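Local coordinates for protein acyl-coenzyme A oxidase 1 (PDB 5Y9D) that uses FAD to oxidise saturated acyl-CoAs to (2E)-enoyl-CoAs, passing the electrons to oxygen to give hydrogen peroxide in peroxisomal beta-oxidation, at residues 348-353 with 635-640; 357-362 with 624-629; 361-366 with 596-601. All coordinates share one frame; numbering follows the deposited sequence.

Interaction 1. Residues 348-353 with 635-640; sequences ETKIID and AVRDQV. With FAD (flavin-adenine dinucleotide), chain D.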
loop_
_atom_site.group_PDB
_atom_site.type_symbol
_atom_site.label_atom_id
_atom_site.label_comp_id
_atom_site.label_asym_id
_atom_site.label_seq_id
_atom_site.Cartn_x
_atom_site.Cartn_y
_atom_site.Cartn_z
ATOM N N GLU A 348 -3.068 -14.264 27.994
ATOM C CA GLU A 348 -2.969 -12.897 27.524
ATOM C C GLU A 348 -4.239 -12.449 26.850
ATOM O O GLU A 348 -5.095 -13.263 26.526
ATOM C CB GLU A 348 -1.815 -12.775 26.543
ATOM C CG GLU A 348 -0.468 -12.677 27.230
ATOM C CD GLU A 348 0.674 -13.077 26.324
ATOM O OE1 GLU A 348 1.221 -12.201 25.593
ATOM O OE2 GLU A 348 1.036 -14.277 26.374
ATOM N N THR A 349 -4.363 -11.139 26.655
ATOM C CA THR A 349 -5.562 -10.558 26.046
ATOM C C THR A 349 -5.595 -10.815 24.530
ATOM O O THR A 349 -4.580 -10.774 23.841
ATOM C CB THR A 349 -5.629 -9.038 26.338
ATOM O OG1 THR A 349 -5.552 -8.844 27.747
ATOM C CG2 THR A 349 -6.905 -8.388 25.816
ATOM N N LYS A 350 -6.794 -11.098 24.065
ATOM C CA LYS A 350 -7.162 -11.198 22.648
ATOM C C LYS A 350 -7.089 -9.846 21.958
ATOM O O LYS A 350 -7.766 -8.920 22.391
ATOM C CB LYS A 350 -8.597 -11.689 22.561
ATOM C CG LYS A 350 -8.732 -13.169 22.860
ATOM C CD LYS A 350 -10.093 -13.519 23.466
ATOM C CE LYS A 350 -11.264 -13.175 22.565
ATOM N NZ LYS A 350 -11.923 -14.409 22.061
ATOM N N ILE A 351 -6.319 -9.726 20.873
ATOM C CA ILE A 351 -6.076 -8.397 20.326
ATOM C C ILE A 351 -7.374 -7.636 20.032
ATOM O O ILE A 351 -7.427 -6.429 20.224
ATOM C CB ILE A 351 -5.065 -8.355 19.144
ATOM C CG1 ILE A 351 -5.506 -9.202 17.938
ATOM C CG2 ILE A 351 -3.698 -8.797 19.596
ATOM C CD1 ILE A 351 -4.439 -9.266 16.848
ATOM N N ILE A 352 -8.416 -8.350 19.635
ATOM C CA ILE A 352 -9.750 -7.783 19.401
ATOM C C ILE A 352 -10.412 -7.165 20.631
ATOM O O ILE A 352 -11.359 -6.395 20.492
ATOM C CB ILE A 352 -10.733 -8.874 18.889
ATOM C CG1 ILE A 352 -11.993 -8.296 18.228
ATOM C CG2 ILE A 352 -11.142 -9.793 20.039
ATOM C CD1 ILE A 352 -11.738 -7.204 17.208
ATOM N N ASP A 353 -9.968 -7.529 21.831
ATOM C CA ASP A 353 -10.498 -6.906 23.047
ATOM C C ASP A 353 -9.795 -5.558 23.361
ATOM O O ASP A 353 -10.338 -4.761 24.126
ATOM C CB ASP A 353 -10.433 -7.880 24.236
ATOM C CG ASP A 353 -11.542 -8.941 24.207
ATOM O OD1 ASP A 353 -12.640 -8.637 23.758
ATOM O OD2 ASP A 353 -11.326 -10.092 24.644
ATOM N N ALA A 635 -19.864 -2.369 20.758
ATOM C CA ALA A 635 -21.090 -3.093 20.402
ATOM C C ALA A 635 -20.926 -3.946 19.133
ATOM O O ALA A 635 -21.446 -5.048 19.047
ATOM C CB ALA A 635 -22.243 -2.123 20.241
ATOM N N VAL A 636 -20.222 -3.434 18.135
ATOM C CA VAL A 636 -19.996 -4.213 16.908
ATOM C C VAL A 636 -19.005 -5.357 17.130
ATOM O O VAL A 636 -19.137 -6.414 16.523
ATOM C CB VAL A 636 -19.508 -3.306 15.786
ATOM C CG1 VAL A 636 -18.714 -4.071 14.768
ATOM C CG2 VAL A 636 -20.708 -2.599 15.158
ATOM N N ARG A 637 -18.026 -5.127 18.000
ATOM C CA ARG A 637 -17.074 -6.153 18.357
ATOM C C ARG A 637 -17.739 -7.404 18.912
ATOM O O ARG A 637 -17.279 -8.512 18.625
ATOM C CB ARG A 637 -15.983 -5.629 19.313
ATOM C CG ARG A 637 -14.975 -6.681 19.811
ATOM C CD ARG A 637 -15.461 -7.217 21.150
ATOM N NE ARG A 637 -14.719 -8.318 21.757
ATOM C CZ ARG A 637 -14.784 -9.600 21.389
ATOM N NH1 ARG A 637 -14.099 -10.504 22.093
ATOM N NH2 ARG A 637 -15.504 -9.988 20.323
ATOM N N ASP A 638 -18.820 -7.255 19.666
ATOM C CA ASP A 638 -19.459 -8.433 20.252
ATOM C C ASP A 638 -19.925 -9.415 19.165
ATOM O O ASP A 638 -19.972 -10.615 19.424
ATOM C CB ASP A 638 -20.630 -8.056 21.195
ATOM C CG ASP A 638 -21.188 -9.281 21.985
ATOM O OD1 ASP A 638 -20.426 -9.952 22.711
ATOM O OD2 ASP A 638 -22.400 -9.570 21.892
ATOM N N GLN A 639 -20.268 -8.898 17.985
ATOM C CA GLN A 639 -20.840 -9.689 16.890
ATOM C C GLN A 639 -19.922 -9.866 15.651
ATOM O O GLN A 639 -20.413 -10.249 14.592
ATOM C CB GLN A 639 -22.152 -9.043 16.406
ATOM C CG GLN A 639 -23.291 -8.901 17.421
ATOM C CD GLN A 639 -23.918 -10.235 17.804
ATOM O OE1 GLN A 639 -24.653 -10.864 17.016
ATOM N NE2 GLN A 639 -23.640 -10.674 19.037
ATOM N N VAL A 640 -18.618 -9.597 15.759
ATOM C CA VAL A 640 -17.777 -9.576 14.570
ATOM C C VAL A 640 -17.820 -10.847 13.763
ATOM O O VAL A 640 -17.746 -10.782 12.504
ATOM C CB VAL A 640 -16.291 -9.329 14.837
ATOM C CG1 VAL A 640 -16.018 -7.849 14.856
ATOM C CG2 VAL A 640 -15.785 -10.031 16.100
HETATM P PA FAD D . 1.789 -9.172 17.553
HETATM O O1A FAD D . 0.975 -10.360 17.870
HETATM O O2A FAD D . 2.681 -8.584 18.551
HETATM O O5B FAD D . 0.767 -8.086 17.072
HETATM C C5B FAD D . -0.430 -8.441 16.413
HETATM C C4B FAD D . -1.274 -7.206 16.179
HETATM O O4B FAD D . -1.964 -6.864 17.372
HETATM C C3B FAD D . -0.417 -6.022 15.789
HETATM O O3B FAD D . -1.035 -5.338 14.716
HETATM C C2B FAD D . -0.388 -5.148 17.017
HETATM O O2B FAD D . -0.470 -3.765 16.709
HETATM C C1B FAD D . -1.598 -5.567 17.814
HETATM N N9A FAD D . -1.231 -5.515 19.240
HETATM C C8A FAD D . -0.326 -6.268 19.860
HETATM N N7A FAD D . -0.238 -5.931 21.155
HETATM C C5A FAD D . -1.091 -4.929 21.378
HETATM C C6A FAD D . -1.508 -4.087 22.520
HETATM N N6A FAD D . -0.981 -4.255 23.735
HETATM N N1A FAD D . -2.432 -3.146 22.319
HETATM C C2A FAD D . -2.972 -2.964 21.124
HETATM N N3A FAD D . -2.648 -3.683 20.057
HETATM C C4A FAD D . -1.736 -4.660 20.108
HETATM N N1 FAD D . 12.043 -12.105 14.743
HETATM C C2 FAD D . 13.228 -12.521 15.184
HETATM O O2 FAD D . 13.350 -12.773 16.374
HETATM N N3 FAD D . 14.271 -12.683 14.396
HETATM C C4 FAD D . 14.205 -12.426 13.110
HETATM O O4 FAD D . 15.194 -12.588 12.412
HETATM C C4X FAD D . 12.944 -11.958 12.536
HETATM N N5 FAD D . 12.817 -11.679 11.241
HETATM C C5X FAD D . 11.649 -11.259 10.757
HETATM C C6 FAD D . 11.556 -10.999 9.416
HETATM C C7 FAD D . 10.372 -10.569 8.890
HETATM C C7M FAD D . 10.281 -10.277 7.427
HETATM C C8 FAD D . 9.202 -10.393 9.768
HETATM C C8M FAD D . 7.909 -9.924 9.181
HETATM C C9 FAD D . 9.290 -10.649 11.119
HETATM C C9A FAD D . 10.481 -11.084 11.641
HETATM N N10 FAD D . 10.601 -11.357 13.003
HETATM C C10 FAD D . 11.830 -11.807 13.464
HETATM C "C1'" FAD D . 9.473 -11.215 13.912
HETATM C "C2'" FAD D . 8.996 -9.791 14.031
HETATM O "O2'" FAD D . 9.831 -9.172 14.980
HETATM C "C3'" FAD D . 7.570 -9.779 14.540
HETATM O "O3'" FAD D . 6.713 -9.810 13.419
HETATM C "C4'" FAD D . 7.228 -8.552 15.369
HETATM O "O4'" FAD D . 8.301 -8.238 16.248
HETATM C "C5'" FAD D . 6.019 -8.793 16.240
HETATM O "O5'" FAD D . 4.936 -9.215 15.446
HETATM P P FAD D . 3.908 -10.233 16.010
HETATM O O1P FAD D . 3.650 -11.208 14.964
HETATM O O2P FAD D . 4.376 -10.673 17.322
HETATM O O3P FAD D . 2.599 -9.385 16.204
#

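Interaction 2. Residues 357-362 with 624-629; sequences HQRRLL and LINSLV. With FAD (flavin-adenine dinucleotide), chain D.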
loop_
_atom_site.group_PDB
_atom_site.type_symbol
_atom_site.label_atom_id
_atom_site.label_comp_id
_atom_site.label_asym_id
_atom_site.label_seq_id
_atom_site.Cartn_x
_atom_site.Cartn_y
_atom_site.Cartn_z
ATOM N N HIS A 357 -7.517 -1.657 18.415
ATOM C CA HIS A 357 -7.585 -2.635 17.346
ATOM C C HIS A 357 -8.985 -2.628 16.776
ATOM O O HIS A 357 -9.169 -2.761 15.567
ATOM C CB HIS A 357 -7.200 -4.010 17.892
ATOM C CG HIS A 357 -6.684 -4.959 16.856
ATOM N ND1 HIS A 357 -5.365 -4.979 16.459
ATOM C CD2 HIS A 357 -7.300 -5.934 16.156
ATOM C CE1 HIS A 357 -5.193 -5.919 15.550
ATOM N NE2 HIS A 357 -6.356 -6.509 15.345
ATOM N N GLN A 358 -9.970 -2.426 17.641
ATOM C CA GLN A 358 -11.341 -2.325 17.201
ATOM C C GLN A 358 -11.477 -1.118 16.283
ATOM O O GLN A 358 -12.014 -1.205 15.161
ATOM C CB GLN A 358 -12.277 -2.162 18.400
ATOM C CG GLN A 358 -12.162 -3.282 19.431
ATOM C CD GLN A 358 -13.210 -3.199 20.521
ATOM O OE1 GLN A 358 -13.944 -2.227 20.628
ATOM N NE2 GLN A 358 -13.269 -4.223 21.349
ATOM N N ARG A 359 -10.963 0.020 16.718
ATOM C CA ARG A 359 -11.099 1.184 15.865
ATOM C C ARG A 359 -10.227 1.083 14.581
ATOM O O ARG A 359 -10.542 1.705 13.587
ATOM C CB ARG A 359 -10.897 2.476 16.648
ATOM C CG ARG A 359 -9.529 3.090 16.524
ATOM C CD ARG A 359 -9.414 4.298 17.446
ATOM N NE ARG A 359 -10.300 5.404 17.074
ATOM C CZ ARG A 359 -11.356 5.818 17.775
ATOM N NH1 ARG A 359 -12.055 6.846 17.335
ATOM N NH2 ARG A 359 -11.720 5.227 18.901
ATOM N N ARG A 360 -9.168 0.280 14.578
ATOM C CA ARG A 360 -8.457 0.052 13.337
ATOM C C ARG A 360 -9.350 -0.724 12.370
ATOM O O ARG A 360 -9.405 -0.373 11.181
ATOM C CB ARG A 360 -7.147 -0.696 13.541
ATOM C CG ARG A 360 -6.063 0.100 14.243
ATOM C CD ARG A 360 -5.021 -0.849 14.836
ATOM N NE ARG A 360 -4.285 -1.524 13.780
ATOM C CZ ARG A 360 -3.193 -2.265 13.948
ATOM N NH1 ARG A 360 -2.677 -2.489 15.156
ATOM N NH2 ARG A 360 -2.614 -2.798 12.878
ATOM N N LEU A 361 -10.090 -1.728 12.862
ATOM C CA LEU A 361 -10.764 -2.638 11.925
ATOM C C LEU A 361 -12.262 -2.464 11.720
ATOM O O LEU A 361 -12.738 -2.563 10.594
ATOM C CB LEU A 361 -10.479 -4.080 12.294
ATOM C CG LEU A 361 -8.985 -4.426 12.283
ATOM C CD1 LEU A 361 -8.809 -5.849 12.793
ATOM C CD2 LEU A 361 -8.350 -4.235 10.905
ATOM N N LEU A 362 -12.996 -2.224 12.796
ATOM C CA LEU A 362 -14.456 -2.269 12.731
ATOM C C LEU A 362 -15.068 -1.147 11.880
ATOM O O LEU A 362 -16.072 -1.339 11.178
ATOM C CB LEU A 362 -15.024 -2.282 14.148
ATOM C CG LEU A 362 -14.610 -3.533 14.950
ATOM C CD1 LEU A 362 -15.357 -3.608 16.275
ATOM C CD2 LEU A 362 -14.837 -4.826 14.165
ATOM N N LEU A 624 -17.058 14.270 22.105
ATOM C CA LEU A 624 -18.201 13.388 22.147
ATOM C C LEU A 624 -18.217 12.370 20.993
ATOM O O LEU A 624 -18.645 11.246 21.195
ATOM C CB LEU A 624 -19.502 14.195 22.154
ATOM C CG LEU A 624 -20.538 13.779 23.209
ATOM C CD1 LEU A 624 -21.872 14.466 22.903
ATOM C CD2 LEU A 624 -20.714 12.263 23.302
ATOM N N ILE A 625 -17.751 12.758 19.796
ATOM C CA ILE A 625 -17.745 11.858 18.627
ATOM C C ILE A 625 -16.822 10.691 18.904
ATOM O O ILE A 625 -17.193 9.559 18.666
ATOM C CB ILE A 625 -17.243 12.520 17.311
ATOM C CG1 ILE A 625 -18.029 13.784 16.945
ATOM C CG2 ILE A 625 -17.336 11.532 16.150
ATOM C CD1 ILE A 625 -19.508 13.667 17.182
ATOM N N ASN A 626 -15.625 10.991 19.398
ATOM C CA ASN A 626 -14.647 9.985 19.769
ATOM C C ASN A 626 -15.183 8.909 20.714
ATOM O O ASN A 626 -14.932 7.735 20.489
ATOM C CB ASN A 626 -13.417 10.639 20.396
ATOM C CG ASN A 626 -12.692 11.566 19.438
ATOM O OD1 ASN A 626 -12.378 12.706 19.796
ATOM N ND2 ASN A 626 -12.433 11.093 18.206
ATOM N N SER A 627 -15.914 9.316 21.752
ATOM C CA SER A 627 -16.527 8.390 22.705
ATOM C C SER A 627 -17.572 7.493 22.054
ATOM O O SER A 627 -17.626 6.285 22.342
ATOM C CB SER A 627 -17.219 9.157 23.850
ATOM O OG SER A 627 -16.304 9.526 24.856
ATOM N N LEU A 628 -18.435 8.100 21.235
ATOM C CA LEU A 628 -19.458 7.348 20.511
ATOM C C LEU A 628 -18.855 6.261 19.581
ATOM O O LEU A 628 -19.344 5.149 19.533
ATOM C CB LEU A 628 -20.373 8.303 19.718
ATOM C CG LEU A 628 -21.290 9.241 20.520
ATOM C CD1 LEU A 628 -22.272 9.946 19.593
ATOM C CD2 LEU A 628 -22.062 8.515 21.618
ATOM N N VAL A 629 -17.795 6.602 18.859
ATOM C CA VAL A 629 -17.072 5.633 18.043
ATOM C C VAL A 629 -16.624 4.448 18.906
ATOM O O VAL A 629 -16.903 3.291 18.569
ATOM C CB VAL A 629 -15.875 6.307 17.325
ATOM C CG1 VAL A 629 -14.825 5.292 16.887
ATOM C CG2 VAL A 629 -16.378 7.133 16.150
HETATM P PA FAD D . 1.789 -9.172 17.553
HETATM O O1A FAD D . 0.975 -10.360 17.870
HETATM O O2A FAD D . 2.681 -8.584 18.551
HETATM O O5B FAD D . 0.767 -8.086 17.072
HETATM C C5B FAD D . -0.430 -8.441 16.413
HETATM C C4B FAD D . -1.274 -7.206 16.179
HETATM O O4B FAD D . -1.964 -6.864 17.372
HETATM C C3B FAD D . -0.417 -6.022 15.789
HETATM O O3B FAD D . -1.035 -5.338 14.716
HETATM C C2B FAD D . -0.388 -5.148 17.017
HETATM O O2B FAD D . -0.470 -3.765 16.709
HETATM C C1B FAD D . -1.598 -5.567 17.814
HETATM N N9A FAD D . -1.231 -5.515 19.240
HETATM C C8A FAD D . -0.326 -6.268 19.860
HETATM N N7A FAD D . -0.238 -5.931 21.155
HETATM C C5A FAD D . -1.091 -4.929 21.378
HETATM C C6A FAD D . -1.508 -4.087 22.520
HETATM N N6A FAD D . -0.981 -4.255 23.735
HETATM N N1A FAD D . -2.432 -3.146 22.319
HETATM C C2A FAD D . -2.972 -2.964 21.124
HETATM N N3A FAD D . -2.648 -3.683 20.057
HETATM C C4A FAD D . -1.736 -4.660 20.108
HETATM N N1 FAD D . 12.043 -12.105 14.743
HETATM C C2 FAD D . 13.228 -12.521 15.184
HETATM O O2 FAD D . 13.350 -12.773 16.374
HETATM N N3 FAD D . 14.271 -12.683 14.396
HETATM C C4 FAD D . 14.205 -12.426 13.110
HETATM O O4 FAD D . 15.194 -12.588 12.412
HETATM C C4X FAD D . 12.944 -11.958 12.536
HETATM N N5 FAD D . 12.817 -11.679 11.241
HETATM C C5X FAD D . 11.649 -11.259 10.757
HETATM C C6 FAD D . 11.556 -10.999 9.416
HETATM C C7 FAD D . 10.372 -10.569 8.890
HETATM C C7M FAD D . 10.281 -10.277 7.427
HETATM C C8 FAD D . 9.202 -10.393 9.768
HETATM C C8M FAD D . 7.909 -9.924 9.181
HETATM C C9 FAD D . 9.290 -10.649 11.119
HETATM C C9A FAD D . 10.481 -11.084 11.641
HETATM N N10 FAD D . 10.601 -11.357 13.003
HETATM C C10 FAD D . 11.830 -11.807 13.464
HETATM C "C1'" FAD D . 9.473 -11.215 13.912
HETATM C "C2'" FAD D . 8.996 -9.791 14.031
HETATM O "O2'" FAD D . 9.831 -9.172 14.980
HETATM C "C3'" FAD D . 7.570 -9.779 14.540
HETATM O "O3'" FAD D . 6.713 -9.810 13.419
HETATM C "C4'" FAD D . 7.228 -8.552 15.369
HETATM O "O4'" FAD D . 8.301 -8.238 16.248
HETATM C "C5'" FAD D . 6.019 -8.793 16.240
HETATM O "O5'" FAD D . 4.936 -9.215 15.446
HETATM P P FAD D . 3.908 -10.233 16.010
HETATM O O1P FAD D . 3.650 -11.208 14.964
HETATM O O2P FAD D . 4.376 -10.673 17.322
HETATM O O3P FAD D . 2.599 -9.385 16.204
#

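Interaction 3. Residues 361-366 with 596-601; sequences LLPLLA and ANLFAL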
loop_
_atom_site.group_PDB
_atom_site.type_symbol
_atom_site.label_atom_id
_atom_site.label_comp_id
_atom_site.label_asym_id
_atom_site.label_seq_id
_atom_site.Cartn_x
_atom_site.Cartn_y
_atom_site.Cartn_z
ATOM N N LEU A 361 -10.090 -1.728 12.862
ATOM C CA LEU A 361 -10.764 -2.638 11.925
ATOM C C LEU A 361 -12.262 -2.464 11.720
ATOM O O LEU A 361 -12.738 -2.563 10.594
ATOM C CB LEU A 361 -10.479 -4.080 12.294
ATOM C CG LEU A 361 -8.985 -4.426 12.283
ATOM C CD1 LEU A 361 -8.809 -5.849 12.793
ATOM C CD2 LEU A 361 -8.350 -4.235 10.905
ATOM N N LEU A 362 -12.996 -2.224 12.796
ATOM C CA LEU A 362 -14.456 -2.269 12.731
ATOM C C LEU A 362 -15.068 -1.147 11.880
ATOM O O LEU A 362 -16.072 -1.339 11.178
ATOM C CB LEU A 362 -15.024 -2.282 14.148
ATOM C CG LEU A 362 -14.610 -3.533 14.950
ATOM C CD1 LEU A 362 -15.357 -3.608 16.275
ATOM C CD2 LEU A 362 -14.837 -4.826 14.165
ATOM N N PRO A 363 -14.445 0.030 11.888
ATOM C CA PRO A 363 -15.017 1.024 10.990
ATOM C C PRO A 363 -14.813 0.635 9.539
ATOM O O PRO A 363 -15.696 0.825 8.712
ATOM C CB PRO A 363 -14.263 2.304 11.337
ATOM C CG PRO A 363 -13.593 2.033 12.674
ATOM C CD PRO A 363 -13.355 0.557 12.717
ATOM N N LEU A 364 -13.657 0.075 9.247
ATOM C CA LEU A 364 -13.402 -0.520 7.946
ATOM C C LEU A 364 -14.421 -1.640 7.644
ATOM O O LEU A 364 -14.936 -1.729 6.511
ATOM C CB LEU A 364 -11.933 -0.996 7.850
ATOM C CG LEU A 364 -10.852 0.048 8.217
ATOM C CD1 LEU A 364 -9.452 -0.541 8.182
ATOM C CD2 LEU A 364 -10.909 1.307 7.350
ATOM N N LEU A 365 -14.787 -2.444 8.648
ATOM C CA LEU A 365 -15.911 -3.399 8.444
ATOM C C LEU A 365 -17.210 -2.707 7.996
ATOM O O LEU A 365 -17.906 -3.176 7.113
ATOM C CB LEU A 365 -16.195 -4.253 9.679
ATOM C CG LEU A 365 -17.321 -5.285 9.478
ATOM C CD1 LEU A 365 -17.038 -6.223 8.304
ATOM C CD2 LEU A 365 -17.562 -6.100 10.737
ATOM N N ALA A 366 -17.528 -1.594 8.620
ATOM C CA ALA A 366 -18.700 -0.834 8.222
ATOM C C ALA A 366 -18.533 -0.228 6.826
ATOM O O ALA A 366 -19.443 -0.322 5.995
ATOM C CB ALA A 366 -18.999 0.229 9.242
ATOM N N ALA A 596 -23.780 1.203 10.443
ATOM C CA ALA A 596 -24.042 2.480 9.744
ATOM C C ALA A 596 -23.558 3.689 10.514
ATOM O O ALA A 596 -22.811 4.497 9.973
ATOM C CB ALA A 596 -25.516 2.661 9.460
ATOM N N ASN A 597 -23.965 3.813 11.778
ATOM C CA ASN A 597 -23.624 5.003 12.547
ATOM C C ASN A 597 -22.147 5.055 12.832
ATOM O O ASN A 597 -21.566 6.140 12.914
ATOM C CB ASN A 597 -24.338 5.038 13.882
ATOM C CG ASN A 597 -25.838 4.998 13.744
ATOM O OD1 ASN A 597 -26.403 5.482 12.761
ATOM N ND2 ASN A 597 -26.493 4.401 14.733
ATOM N N LEU A 598 -21.560 3.882 13.030
ATOM C CA LEU A 598 -20.138 3.775 13.181
ATOM C C LEU A 598 -19.431 4.322 11.935
ATOM O O LEU A 598 -18.537 5.156 12.027
ATOM C CB LEU A 598 -19.759 2.320 13.422
ATOM C CG LEU A 598 -18.260 2.024 13.446
ATOM C CD1 LEU A 598 -17.540 2.906 14.439
ATOM C CD2 LEU A 598 -18.068 0.560 13.794
ATOM N N PHE A 599 -19.832 3.847 10.768
ATOM C CA PHE A 599 -19.297 4.329 9.482
ATOM C C PHE A 599 -19.447 5.852 9.383
ATOM O O PHE A 599 -18.487 6.567 9.153
ATOM C CB PHE A 599 -20.053 3.606 8.342
ATOM C CG PHE A 599 -19.688 4.059 6.960
ATOM C CD1 PHE A 599 -18.379 4.244 6.596
ATOM C CD2 PHE A 599 -20.680 4.249 6.013
ATOM C CE1 PHE A 599 -18.043 4.676 5.350
ATOM C CE2 PHE A 599 -20.361 4.654 4.740
ATOM C CZ PHE A 599 -19.034 4.873 4.413
ATOM N N ALA A 600 -20.664 6.337 9.570
ATOM C CA ALA A 600 -20.946 7.774 9.555
ATOM C C ALA A 600 -20.082 8.569 10.526
ATOM O O ALA A 600 -19.368 9.481 10.092
ATOM C CB ALA A 600 -22.419 8.018 9.848
ATOM N N LEU A 601 -20.128 8.229 11.819
ATOM C CA LEU A 601 -19.368 8.988 12.834
ATOM C C LEU A 601 -17.875 8.860 12.665
ATOM O O LEU A 601 -17.127 9.834 12.817
ATOM C CB LEU A 601 -19.732 8.556 14.256
ATOM C CG LEU A 601 -21.106 9.031 14.721
ATOM C CD1 LEU A 601 -21.536 8.310 15.982
ATOM C CD2 LEU A 601 -21.133 10.527 14.938
#

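Interaction 1. Residues 348-353 with 635-640
Ile-352 and Arg-637 bring their backbones closest, CA to CA 7.6 Å, where a short 3-10 turn at 351-353 lies beside the C-terminal part of helix 619-637. The contact joins the C-alpha1 region of the acyl-CoA oxidase fold to its C-terminal helical region through a salt bridge. Arg-637 grips Asp-353 side-on, NE and NH1 both giving hydrogen bonds to the single oxygen OD1, each 2.9 Å long. OD1 lies almost in the guanidinium plane, but the carboxylate is turned 43° from it; NE comes nearly along the C-O axis and NH1 from the syn side, tilted out of the carboxylate plane. With CG anti to the backbone N (chi1 177°), Arg-637 puts CG 3.7 Å from Ile-352 CG1; the bend at chi2 (-94°) then turns the guanidinium toward Asp-353. Further out, Ile-352 CG2 covers one face of the guanidinium, 3.7 Å from Arg-637 NH1. Lys-350 crosses Arg-637 at about a right angle; the two like charges are probably offset by Glu-36, which forms salt bridges with both. On the cofactor side, Ile-351 CG2 touches the adenosine ribose oxygen O4B of FAD at 3.4 Å.

Interaction 2. Residues 357-362 with 624-629
Arg-359 on helix 355-391 lays its guanidinium against Val-629 on helix 619-637, and this is the tight part of the contact. Val-629 CG1 sits over one face of the flat group, 3.6 Å from Arg-359 CZ, with the two side chains crossing at about a right angle. The valine holds CG1 anti to its backbone N (chi1 159°), the branch that meets the arginine. Arg-359 NH1 forms a salt bridge with Glu-605 and NH2 one with Asp-630, which probably balance its charge. Asn-626 is looser, its ND2 4.4 Å from Arg-359 NH1 and hydrogen-bonded instead to the same Glu-605. One residue on, Ser-627 points away from the contact on the exposed side of its helix. The next residue after Arg-359, Arg-360, serves the cofactor. Its NH1 donates to the FAD ribose hydroxyl oxygen O2B at 3.0 Å, near the guanidinium plane, and weakly to O3B at 3.3 Å. His-357 CE1 lies over one face of this guanidinium, offset to its rim, and 3.8 Å from the ribose oxygen O4B of FAD. A leucine in place of Arg-360 would probably leave the two ribose hydroxyls without this donor and the sugar freer to shift. Successive side chains of one helix thus serve helix packing and the adenosine-ribose part of an FAD site completed by the second subunit.

Interaction 3. Residues 361-366 with 596-601
The shortest polar bonds here run within the helices, Leu-365 N to Leu-361 O and Leu-601 N to Asn-597 O, both 2.8 Å, while Leu-362 and Leu-598 meet across the contact by packing: the methyl Leu-598 CD2 of helix 589-606 rests 3.8 Å from Leu-362 O, which also accepts from Ala-366 N. Leu-598 has CG anti to its backbone N (chi1 173°), which carries the branch across, CD2 ending 4.2 Å from Leu-362 CB. Its other methyl, CD1, faces the ring of Pro-363, 4.4 Å from CG. The proline has no N-H to give, and the helix is kinked here, the nitrogens of Pro-363 and Leu-364 both lacking a bond to the preceding turn. Within the all-helical part of the acyl-CoA oxidase fold, this is a steep crossing of two helices with a buried interface: the axes of the two segments pass 8.4 Å apart at a signed angle of -108°. One turn beyond Leu-362, Ala-366 brings the backbones nearest, its CA 5.3 Å from Phe-599 CA. The small side chain probably allows this close approach, and Ala-366 CB touches Phe-599 CB at 3.7 Å. The Phe-599 ring also meets Tyr-367, their planes about 25° apart, and packs on Arg-570 and Ile-574 of helix 558-581. Trp-602, further along helix 589-606, touches Pro-363 and Leu-364.

In the fold
From the N terminus, the chain first supplies 348-353, in the loop between helices 306-334 and 355-391, and then the overlapping starts of interactions 2 and 3 on helix 355-391. About 230 residues later, helix 589-606 returns to close interaction 3. Helix 619-637 comes later, closing interaction 2 from its middle and interaction 1 from its C-terminal part and the residues that follow, so both shorter loops nest inside that of interaction 1. Together they fasten the C-alpha1 region to two helices of the C-terminal region, 589-606 and 619-637. Gln-358 NE2 probably bonds to Ile-352 O, linking interactions 1 and 2, while Leu-362 packs on Val-636 and Val-640 between interactions 3 and 1.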